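Local coordinates for protein SAS-6 (Leishmania major, PDB 4CKM) that probably forms, through its N-terminal head domain, part of the cartwheel hub from which centrioles and basal bodies are assembled, at residues M46-P52 / L138-S144; R59-V65 / L80-P86; F91-L95 / L171-Q176. All blocks are in the same frame, centred on the assembly; numbering follows the deposited sequence.

Contact 1. Residues M46-P52 / L138-S144; sequences MVSTKMP and LSFVLNS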
loop_
_atom_site.group_PDB
_atom_site.type_symbol
_atom_site.label_atom_id
_atom_site.label_comp_id
_atom_site.label_asym_id
_atom_site.label_seq_id
_atom_site.Cartn_x
_atom_site.Cartn_y
_atom_site.Cartn_z
ATOM N N MET A 46 8.972 -15.918 10.575
ATOM C CA MET A 46 9.734 -15.962 9.336
ATOM C C MET A 46 9.607 -14.608 8.636
ATOM O O MET A 46 8.505 -14.073 8.484
ATOM C CB MET A 46 9.205 -17.069 8.418
ATOM C CG MET A 46 9.393 -18.464 8.972
ATOM S SD MET A 46 11.140 -18.800 9.150
ATOM C CE MET A 46 11.062 -20.319 10.092
ATOM N N VAL A 47 10.733 -14.091 8.165
ATOM C CA VAL A 47 10.765 -12.819 7.471
ATOM C C VAL A 47 11.615 -12.946 6.231
ATOM O O VAL A 47 12.715 -13.473 6.284
ATOM C CB VAL A 47 11.322 -11.714 8.398
ATOM C CG1 VAL A 47 11.216 -10.334 7.747
ATOM C CG2 VAL A 47 10.574 -11.714 9.734
ATOM N N SER A 48 11.112 -12.445 5.108
ATOM C CA SER A 48 11.971 -12.222 3.941
ATOM C C SER A 48 12.773 -10.938 4.156
ATOM O O SER A 48 12.205 -9.849 4.209
ATOM C CB SER A 48 11.160 -12.146 2.640
ATOM O OG SER A 48 12.016 -11.841 1.547
ATOM N N THR A 49 14.082 -11.087 4.320
ATOM C CA THR A 49 14.999 -9.968 4.523
ATOM C C THR A 49 15.858 -9.711 3.296
ATOM O O THR A 49 16.321 -10.652 2.639
ATOM C CB THR A 49 15.994 -10.256 5.656
ATOM O OG1 THR A 49 16.679 -11.482 5.378
ATOM C CG2 THR A 49 15.286 -10.407 6.955
ATOM N N LYS A 50 16.103 -8.446 3.008
ATOM C CA LYS A 50 17.046 -8.092 1.965
ATOM C C LYS A 50 17.616 -6.701 2.143
ATOM O O LYS A 50 16.942 -5.820 2.687
ATOM C CB LYS A 50 16.410 -8.239 0.590
ATOM C CG LYS A 50 15.432 -7.171 0.208
ATOM C CD LYS A 50 14.866 -7.458 -1.164
ATOM C CE LYS A 50 13.791 -6.448 -1.526
ATOM N NZ LYS A 50 12.590 -7.093 -2.123
ATOM N N MET A 51 18.889 -6.542 1.767
ATOM C CA MET A 51 19.459 -5.214 1.536
ATOM C C MET A 51 19.648 -5.059 0.043
ATOM O O MET A 51 20.555 -5.659 -0.537
ATOM C CB MET A 51 20.800 -4.983 2.228
ATOM C CG MET A 51 21.276 -3.536 1.974
ATOM S SD MET A 51 22.941 -3.021 2.459
ATOM C CE MET A 51 24.018 -4.247 1.704
ATOM N N PRO A 52 18.796 -4.257 -0.597
ATOM C CA PRO A 52 18.993 -4.098 -2.028
ATOM C C PRO A 52 20.392 -3.558 -2.313
ATOM O O PRO A 52 20.940 -2.816 -1.500
ATOM C CB PRO A 52 17.914 -3.093 -2.439
ATOM C CG PRO A 52 16.899 -3.161 -1.333
ATOM C CD PRO A 52 17.720 -3.393 -0.097
ATOM N N LEU A 138 5.668 -11.456 6.122
ATOM C CA LEU A 138 6.512 -10.339 6.533
ATOM C C LEU A 138 7.749 -10.187 5.653
ATOM O O LEU A 138 8.409 -11.178 5.269
ATOM C CB LEU A 138 6.989 -10.521 7.965
ATOM C CG LEU A 138 5.892 -10.568 9.022
ATOM C CD1 LEU A 138 6.474 -10.996 10.364
ATOM C CD2 LEU A 138 5.222 -9.206 9.132
ATOM N N SER A 139 8.072 -8.932 5.382
ATOM C CA SER A 139 9.243 -8.553 4.625
ATOM C C SER A 139 9.969 -7.484 5.422
ATOM O O SER A 139 9.323 -6.679 6.092
ATOM C CB SER A 139 8.821 -7.994 3.282
ATOM O OG SER A 139 9.969 -7.571 2.582
ATOM N N PHE A 140 11.295 -7.505 5.402
ATOM C CA PHE A 140 12.091 -6.465 6.038
ATOM C C PHE A 140 13.188 -6.034 5.092
ATOM O O PHE A 140 14.096 -6.799 4.806
ATOM C CB PHE A 140 12.678 -6.930 7.352
ATOM C CG PHE A 140 13.268 -5.824 8.185
ATOM C CD1 PHE A 140 12.465 -4.794 8.674
ATOM C CD2 PHE A 140 14.603 -5.816 8.497
ATOM C CE1 PHE A 140 12.987 -3.786 9.461
ATOM C CE2 PHE A 140 15.141 -4.792 9.271
ATOM C CZ PHE A 140 14.330 -3.779 9.753
ATOM N N VAL A 141 13.077 -4.810 4.582
ATOM C CA VAL A 141 14.016 -4.288 3.602
ATOM C C VAL A 141 14.911 -3.241 4.224
ATOM O O VAL A 141 14.439 -2.214 4.684
ATOM C CB VAL A 141 13.268 -3.619 2.458
ATOM C CG1 VAL A 141 14.258 -3.134 1.411
ATOM C CG2 VAL A 141 12.234 -4.583 1.856
ATOM N N LEU A 142 16.199 -3.519 4.247
ATOM C CA LEU A 142 17.188 -2.603 4.768
ATOM C C LEU A 142 17.548 -1.541 3.721
ATOM O O LEU A 142 17.423 -1.779 2.528
ATOM C CB LEU A 142 18.442 -3.367 5.160
ATOM C CG LEU A 142 18.333 -4.556 6.129
ATOM C CD1 LEU A 142 19.671 -5.255 6.239
ATOM C CD2 LEU A 142 17.925 -4.120 7.510
ATOM N N ASN A 143 17.982 -0.368 4.177
ATOM C CA ASN A 143 18.505 0.660 3.269
ATOM C C ASN A 143 19.981 0.408 2.913
ATOM O O ASN A 143 20.566 -0.540 3.404
ATOM C CB ASN A 143 18.288 2.065 3.877
ATOM C CG ASN A 143 19.230 2.388 5.038
ATOM O OD1 ASN A 143 19.660 1.533 5.823
ATOM N ND2 ASN A 143 19.519 3.662 5.172
ATOM N N SER A 144 20.570 1.237 2.050
ATOM C CA SER A 144 22.039 1.204 1.735
ATOM C C SER A 144 22.321 0.517 0.402
ATOM O O SER A 144 21.515 0.606 -0.530
ATOM C CB SER A 144 22.873 0.543 2.860
ATOM O OG SER A 144 24.268 0.603 2.618
HETATM O O HOH W 1 6.715 -14.180 6.572
HETATM O O HOH W 2 12.030 -9.143 1.154
#
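Leu-138 lays its CB 3.9 Å from the carbonyl O of Met-46, at the start of a parallel pairing between strand 39-50 and strand 136-142. This pairing joins the first and last strands in the order of the mixed sheet and so closes it, in the globular N-terminal domain that SAS-6 shares with the XRCC4-like clan. Further along, Ser-48 is held from both ends: its N donates to Leu-138 O at 3.0 Å, and its O receives Phe-140 N at 2.8 Å. Lys-50 repeats the pattern with Phe-140 and Leu-142.

Phe-140 suits the inner face, where a large flat ring can fill the interior. Its CG stands anti to the backbone N (chi1 -168°), which carries the ring away from strand 39-50 toward Phe-91 and Phe-93, edge-to-face with the latter; CB stays behind, 3.7 Å from Val-47 CG1. The other face bears Ser-48, Ser-139, Lys-50 and Val-141, and there a water joins the two serine hydroxyls.

Beyond strand 39-50, unbranched Met-51 lies alongside Leu-142 and Asn-143. Its CB packs 4.1 Å from Leu-142 CB, its CG lies 3.4 Å from Asn-143 O, and chi1 (-177°) and chi2, both extended, carry SD alongside poorly ordered Ser-144. At the opposite end a water spans the chains, giving a hydrogen bond to Met-46 O at 2.6 Å and accepting one from Leu-138 N at 3.0 Å.

Contact 2. Residues R59-V65 / L80-P86; sequences RPLGVYV and LVRLTDP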
loop_
_atom_site.group_PDB
_atom_site.type_symbol
_atom_site.label_atom_id
_atom_site.label_comp_id
_atom_site.label_asym_id
_atom_site.label_seq_id
_atom_site.Cartn_x
_atom_site.Cartn_y
_atom_site.Cartn_z
ATOM N N ARG A 59 14.081 -16.063 6.753
ATOM C CA ARG A 59 14.757 -16.502 7.948
ATOM C C ARG A 59 13.975 -16.162 9.211
ATOM O O ARG A 59 13.168 -15.249 9.219
ATOM C CB ARG A 59 16.146 -15.889 7.986
ATOM C CG ARG A 59 16.188 -14.464 8.478
ATOM C CD ARG A 59 17.348 -13.716 7.875
ATOM N NE ARG A 59 18.093 -12.955 8.858
ATOM C CZ ARG A 59 18.761 -11.828 8.610
ATOM N NH1 ARG A 59 18.752 -11.250 7.412
ATOM N NH2 ARG A 59 19.411 -11.242 9.596
ATOM N N PRO A 60 14.198 -16.913 10.287
ATOM C CA PRO A 60 13.421 -16.656 11.497
ATOM C C PRO A 60 13.972 -15.456 12.255
ATOM O O PRO A 60 15.175 -15.364 12.465
ATOM C CB PRO A 60 13.566 -17.955 12.298
ATOM C CG PRO A 60 14.841 -18.578 11.827
ATOM C CD PRO A 60 15.169 -18.014 10.462
ATOM N N LEU A 61 13.098 -14.522 12.619
ATOM C CA LEU A 61 13.509 -13.362 13.402
ATOM C C LEU A 61 12.716 -13.289 14.680
ATOM O O LEU A 61 11.552 -13.694 14.742
ATOM C CB LEU A 61 13.331 -12.055 12.607
ATOM C CG LEU A 61 14.231 -11.817 11.387
ATOM C CD1 LEU A 61 13.896 -10.502 10.681
ATOM C CD2 LEU A 61 15.711 -11.842 11.767
ATOM N N GLY A 62 13.355 -12.777 15.717
ATOM C CA GLY A 62 12.638 -12.474 16.953
ATOM C C GLY A 62 11.844 -11.181 16.768
ATOM O O GLY A 62 12.342 -10.189 16.222
ATOM N N VAL A 63 10.612 -11.181 17.223
ATOM C CA VAL A 63 9.854 -9.979 17.212
ATOM C C VAL A 63 9.303 -9.736 18.598
ATOM O O VAL A 63 8.866 -10.675 19.276
ATOM C CB VAL A 63 8.736 -10.023 16.161
ATOM C CG1 VAL A 63 7.641 -10.984 16.559
ATOM C CG2 VAL A 63 8.151 -8.637 15.973
ATOM N N TYR A 64 9.305 -8.464 18.995
ATOM C CA TYR A 64 9.037 -8.080 20.371
ATOM C C TYR A 64 8.252 -6.773 20.385
ATOM O O TYR A 64 8.655 -5.782 19.784
ATOM C CB TYR A 64 10.386 -7.936 21.085
ATOM C CG TYR A 64 10.368 -7.505 22.542
ATOM C CD1 TYR A 64 10.167 -8.434 23.567
ATOM C CD2 TYR A 64 10.614 -6.187 22.899
ATOM C CE1 TYR A 64 10.181 -8.049 24.896
ATOM C CE2 TYR A 64 10.634 -5.793 24.228
ATOM C CZ TYR A 64 10.416 -6.725 25.214
ATOM O OH TYR A 64 10.429 -6.329 26.515
ATOM N N VAL A 65 7.100 -6.785 21.026
ATOM C CA VAL A 65 6.270 -5.602 21.117
ATOM C C VAL A 65 6.011 -5.339 22.595
ATOM O O VAL A 65 5.534 -6.226 23.313
ATOM C CB VAL A 65 4.924 -5.766 20.365
ATOM C CG1 VAL A 65 4.059 -4.526 20.526
ATOM C CG2 VAL A 65 5.138 -6.053 18.890
ATOM N N LEU A 80 6.859 0.003 21.689
ATOM C CA LEU A 80 8.135 -0.444 21.166
ATOM C C LEU A 80 7.913 -1.728 20.347
ATOM O O LEU A 80 7.277 -2.681 20.817
ATOM C CB LEU A 80 9.107 -0.698 22.307
ATOM C CG LEU A 80 10.432 -1.310 21.855
ATOM C CD1 LEU A 80 11.315 -0.277 21.174
ATOM C CD2 LEU A 80 11.164 -1.934 23.031
ATOM N N VAL A 81 8.455 -1.726 19.133
ATOM C CA VAL A 81 8.462 -2.871 18.234
ATOM C C VAL A 81 9.925 -3.126 17.884
ATOM O O VAL A 81 10.584 -2.286 17.248
ATOM C CB VAL A 81 7.685 -2.584 16.923
ATOM C CG1 VAL A 81 7.780 -3.749 15.943
ATOM C CG2 VAL A 81 6.228 -2.307 17.212
ATOM N N ARG A 82 10.410 -4.298 18.282
ATOM C CA ARG A 82 11.777 -4.694 18.083
ATOM C C ARG A 82 11.884 -5.978 17.237
ATOM O O ARG A 82 11.135 -6.947 17.412
ATOM C CB ARG A 82 12.403 -4.927 19.440
ATOM C CG ARG A 82 13.837 -5.400 19.409
ATOM C CD ARG A 82 14.268 -5.837 20.803
ATOM N NE ARG A 82 14.542 -4.680 21.649
ATOM C CZ ARG A 82 14.314 -4.611 22.960
ATOM N NH1 ARG A 82 13.781 -5.633 23.628
ATOM N NH2 ARG A 82 14.617 -3.490 23.603
ATOM N N LEU A 83 12.864 -5.977 16.356
ATOM C CA LEU A 83 13.155 -7.096 15.508
ATOM C C LEU A 83 14.593 -7.517 15.776
ATOM O O LEU A 83 15.505 -6.680 15.737
ATOM C CB LEU A 83 13.020 -6.628 14.078
ATOM C CG LEU A 83 12.528 -7.621 13.055
ATOM C CD1 LEU A 83 11.191 -8.196 13.475
ATOM C CD2 LEU A 83 12.430 -6.907 11.709
ATOM N N THR A 84 14.806 -8.797 16.065
ATOM C CA THR A 84 16.173 -9.292 16.271
ATOM C C THR A 84 16.472 -10.548 15.482
ATOM O O THR A 84 15.565 -11.227 14.997
ATOM C CB THR A 84 16.442 -9.603 17.750
ATOM O OG1 THR A 84 15.440 -10.499 18.237
ATOM C CG2 THR A 84 16.413 -8.343 18.566
ATOM N N ASP A 85 17.757 -10.841 15.351
ATOM C CA ASP A 85 18.222 -12.129 14.830
ATOM C C ASP A 85 18.949 -12.936 15.935
ATOM O O ASP A 85 20.024 -12.533 16.388
ATOM C CB ASP A 85 19.147 -11.922 13.640
ATOM C CG ASP A 85 19.383 -13.206 12.857
ATOM O OD1 ASP A 85 19.299 -14.309 13.427
ATOM O OD2 ASP A 85 19.643 -13.117 11.650
ATOM N N PRO A 86 18.375 -14.082 16.355
ATOM C CA PRO A 86 19.002 -14.888 17.418
ATOM C C PRO A 86 20.465 -15.242 17.128
ATOM O O PRO A 86 21.316 -15.168 18.014
ATOM C CB PRO A 86 18.142 -16.164 17.461
ATOM C CG PRO A 86 17.368 -16.181 16.191
ATOM C CD PRO A 86 17.177 -14.745 15.803
HETATM O O HOH W 3 17.608 -16.215 12.001
#
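Val-63 and Leu-83 face each other as a non-hydrogen-bonded pair in the antiparallel hairpin of strands 57-70 and 76-85, with Val-63 CG2 4.0 Å from Leu-83 CD1. This is the tight side: Leu-61 CD1 meets Leu-83 CG, Val-65 lies against Val-81, and helix 117-130 covers the valines with Leu-126, Val-123 and Leu-122. Branched aliphatic chains suit such a place, having no polar groups to satisfy.

The other face is partly open to solvent, yet close at Gly-62, whose CA is 3.7 Å from Thr-84 OG1. Two backbone hydrogen bonds join Gly-62 to Thr-84 and two Tyr-64 to Arg-82. In the latter pair the bend at chi3 (-77°) lays the arginine guanidinium beside the ring, 13° from parallel, with Arg-82 NH1 3.2 Å from Tyr-64 CE2; NE forms a salt bridge with Glu-94 OE2.

At the far end Arg-59 NH2 reaches Asp-85 OD2 at 2.8 Å, in the guanidinium plane and on the anti lone pair, while NE adds a weak bond to the same oxygen. OD1 accepts from a water, which also donates to Pro-60 O, and is hydrogen-bonded to Thr-87 OG1. With both oxygens engaged and a cation beside it, buried Asp-85 is probably ionised.

Contact 3. Residues F91-L95 / L171-Q176; sequences FLFEL and LVLLRQ
Phe-93 and Leu-173 bring their CB atoms to 3.8 Å at the apolar centre of an antiparallel pairing between strand 88-98 and strand 165-175, neighbours in the mixed sheet of the SAS-6 N-terminal domain. CG anti to the carbonyl carbon (chi1 -63°) lays the Phe-93 ring against Arg-175, whose CB lies over one face in a CH-pi contact, 4.0 Å from the centroid and 25° off the normal, while Leu-173 O approaches at the rim. Phe-93 also sends CE1 over the centre of the Phe-91 ring, so an aromatic residue here serves both its own strand and the one opposite.

Next along the strands, Leu-95 CB packs 3.9 Å from Leu-173 CD1, and its CD2 touches CD2 of Leu-171. Leucine suits these places because its branched end can reach a neighbour on the adjacent strand.

The backbone gives a frame of two firm bonds, Glu-94 N to Leu-174 O and Leu-174 N to Glu-94 O, each 2.8 Å. Toward the end of the pairing Gln-176 N makes only a weak bond to Leu-92 O, at 3.3 Å.

At the polar edge Gln-176 NE2 comes 3.3 Å from Glu-94 OE1, but the angle is too poor for a hydrogen bond and the glutamine is poorly ordered. The Glu-94 carboxylate turns instead to Arg-82, and Arg-175, its guanidinium nearly upright to the Phe-93 ring, gives NE to Ser-150 O. Arg-175 thus lends its methylenes to packing across the pairing and takes its polar end to another partner, which implies that cohesion between the two segments rests on apolar contact and backbone bonds rather than on charge.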
loop_
_atom_site.group_PDB
_atom_site.type_symbol
_atom_site.label_atom_id
_atom_site.label_comp_id
_atom_site.label_asym_id
_atom_site.label_seq_id
_atom_site.Cartn_x
_atom_site.Cartn_y
_atom_site.Cartn_z
ATOM N N PHE A 91 22.222 -7.361 14.603
ATOM C CA PHE A 91 20.903 -7.209 14.002
ATOM C C PHE A 91 19.871 -6.946 15.076
ATOM O O PHE A 91 19.366 -7.863 15.717
ATOM C CB PHE A 91 20.517 -8.451 13.208
ATOM C CG PHE A 91 19.341 -8.245 12.302
ATOM C CD1 PHE A 91 18.040 -8.230 12.804
ATOM C CD2 PHE A 91 19.526 -8.066 10.941
ATOM C CE1 PHE A 91 16.965 -8.043 11.962
ATOM C CE2 PHE A 91 18.443 -7.903 10.096
ATOM C CZ PHE A 91 17.167 -7.879 10.609
ATOM N N LEU A 92 19.575 -5.669 15.254
ATOM C CA LEU A 92 18.637 -5.212 16.267
ATOM C C LEU A 92 18.043 -3.925 15.759
ATOM O O LEU A 92 18.763 -2.946 15.636
ATOM C CB LEU A 92 19.359 -4.961 17.585
ATOM C CG LEU A 92 18.612 -4.167 18.663
ATOM C CD1 LEU A 92 17.298 -4.842 19.021
ATOM C CD2 LEU A 92 19.477 -3.995 19.910
ATOM N N PHE A 93 16.755 -3.940 15.409
ATOM C CA PHE A 93 16.094 -2.753 14.882
ATOM C C PHE A 93 14.826 -2.476 15.692
ATOM O O PHE A 93 14.109 -3.407 16.063
ATOM C CB PHE A 93 15.714 -2.914 13.413
ATOM C CG PHE A 93 16.877 -3.088 12.482
ATOM C CD1 PHE A 93 17.590 -4.288 12.447
ATOM C CD2 PHE A 93 17.214 -2.086 11.587
ATOM C CE1 PHE A 93 18.645 -4.453 11.572
ATOM C CE2 PHE A 93 18.265 -2.243 10.698
ATOM C CZ PHE A 93 18.980 -3.428 10.683
ATOM N N GLU A 94 14.545 -1.195 15.926
ATOM C CA GLU A 94 13.432 -0.778 16.771
ATOM C C GLU A 94 12.674 0.409 16.206
ATOM O O GLU A 94 13.246 1.314 15.609
ATOM C CB GLU A 94 13.926 -0.375 18.145
ATOM C CG GLU A 94 14.553 -1.503 18.935
ATOM C CD GLU A 94 14.958 -1.080 20.337
ATOM O OE1 GLU A 94 15.140 0.141 20.558
ATOM O OE2 GLU A 94 15.078 -1.969 21.213
ATOM N N LEU A 95 11.365 0.349 16.376
ATOM C CA LEU A 95 10.502 1.483 16.228
ATOM C C LEU A 95 9.992 1.789 17.611
ATOM O O LEU A 95 9.482 0.911 18.309
ATOM C CB LEU A 95 9.305 1.158 15.353
ATOM C CG LEU A 95 8.198 2.220 15.431
ATOM C CD1 LEU A 95 8.675 3.504 14.777
ATOM C CD2 LEU A 95 6.910 1.758 14.783
ATOM N N LEU A 171 6.370 -0.135 8.474
ATOM C CA LEU A 171 6.895 0.524 9.647
ATOM C C LEU A 171 8.381 0.625 9.460
ATOM O O LEU A 171 9.021 -0.336 8.990
ATOM C CB LEU A 171 6.652 -0.303 10.895
ATOM C CG LEU A 171 5.200 -0.598 11.221
ATOM C CD1 LEU A 171 5.139 -1.571 12.388
ATOM C CD2 LEU A 171 4.431 0.681 11.544
ATOM N N VAL A 172 8.927 1.785 9.812
ATOM C CA VAL A 172 10.349 2.017 9.729
ATOM C C VAL A 172 10.928 1.721 11.077
ATOM O O VAL A 172 10.433 2.215 12.086
ATOM C CB VAL A 172 10.682 3.471 9.333
ATOM C CG1 VAL A 172 12.193 3.707 9.374
ATOM C CG2 VAL A 172 10.158 3.739 7.936
ATOM N N LEU A 173 11.948 0.873 11.092
ATOM C CA LEU A 173 12.624 0.487 12.322
ATOM C C LEU A 173 14.086 0.864 12.176
ATOM O O LEU A 173 14.675 0.619 11.130
ATOM C CB LEU A 173 12.504 -1.012 12.560
ATOM C CG LEU A 173 11.215 -1.575 13.143
ATOM C CD1 LEU A 173 10.001 -1.154 12.349
ATOM C CD2 LEU A 173 11.300 -3.091 13.162
ATOM N N LEU A 174 14.655 1.457 13.229
ATOM C CA LEU A 174 16.038 1.966 13.213
ATOM C C LEU A 174 16.950 1.003 13.927
ATOM O O LEU A 174 16.593 0.462 14.976
ATOM C CB LEU A 174 16.100 3.315 13.929
ATOM C CG LEU A 174 15.041 4.345 13.516
ATOM C CD1 LEU A 174 15.135 5.585 14.395
ATOM C CD2 LEU A 174 15.182 4.709 12.050
ATOM N N ARG A 175 18.134 0.783 13.382
ATOM C CA ARG A 175 19.117 -0.041 14.079
ATOM C C ARG A 175 19.673 0.726 15.254
ATOM O O ARG A 175 19.843 1.930 15.155
ATOM C CB ARG A 175 20.275 -0.429 13.148
ATOM C CG ARG A 175 21.287 -1.389 13.799
ATOM C CD ARG A 175 22.198 -2.110 12.802
ATOM N NE ARG A 175 22.828 -1.166 11.882
ATOM C CZ ARG A 175 23.910 -0.429 12.148
ATOM N NH1 ARG A 175 24.529 -0.518 13.321
ATOM N NH2 ARG A 175 24.389 0.407 11.228
ATOM N N GLN A 176 19.952 0.050 16.363
ATOM C CA GLN A 176 20.962 0.567 17.311
ATOM C C GLN A 176 21.534 -0.539 18.179
ATOM O O GLN A 176 21.104 -1.683 18.079
ATOM C CB GLN A 176 20.439 1.733 18.182
ATOM C CG GLN A 176 19.390 1.376 19.224
ATOM C CD GLN A 176 18.093 0.981 18.579
ATOM O OE1 GLN A 176 17.388 1.814 18.011
ATOM N NE2 GLN A 176 17.782 -0.302 18.633
#

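Overall arrangement
All three contacts are pairings within one mixed sheet, and each is partly buried, with an apolar face turned inward. Contact 1 is parallel and its centre lies about 12 Å from the chain's centre, against about 8 Å for the centres of antiparallel contacts 2 and 3. Contact 2 is local, within a hairpin, and nests inside the loop closed by contact 1; contact 3 crosses contact 1 along the chain. Their inner faces merge where Phe-140 meets Leu-83 and Phe-93. Chemistry differs outward: waters bridge contacts 1 and 2, but only contact 2 has a salt bridge between its own segments, and contact 3 shares one with it through Arg-82 and Glu-94.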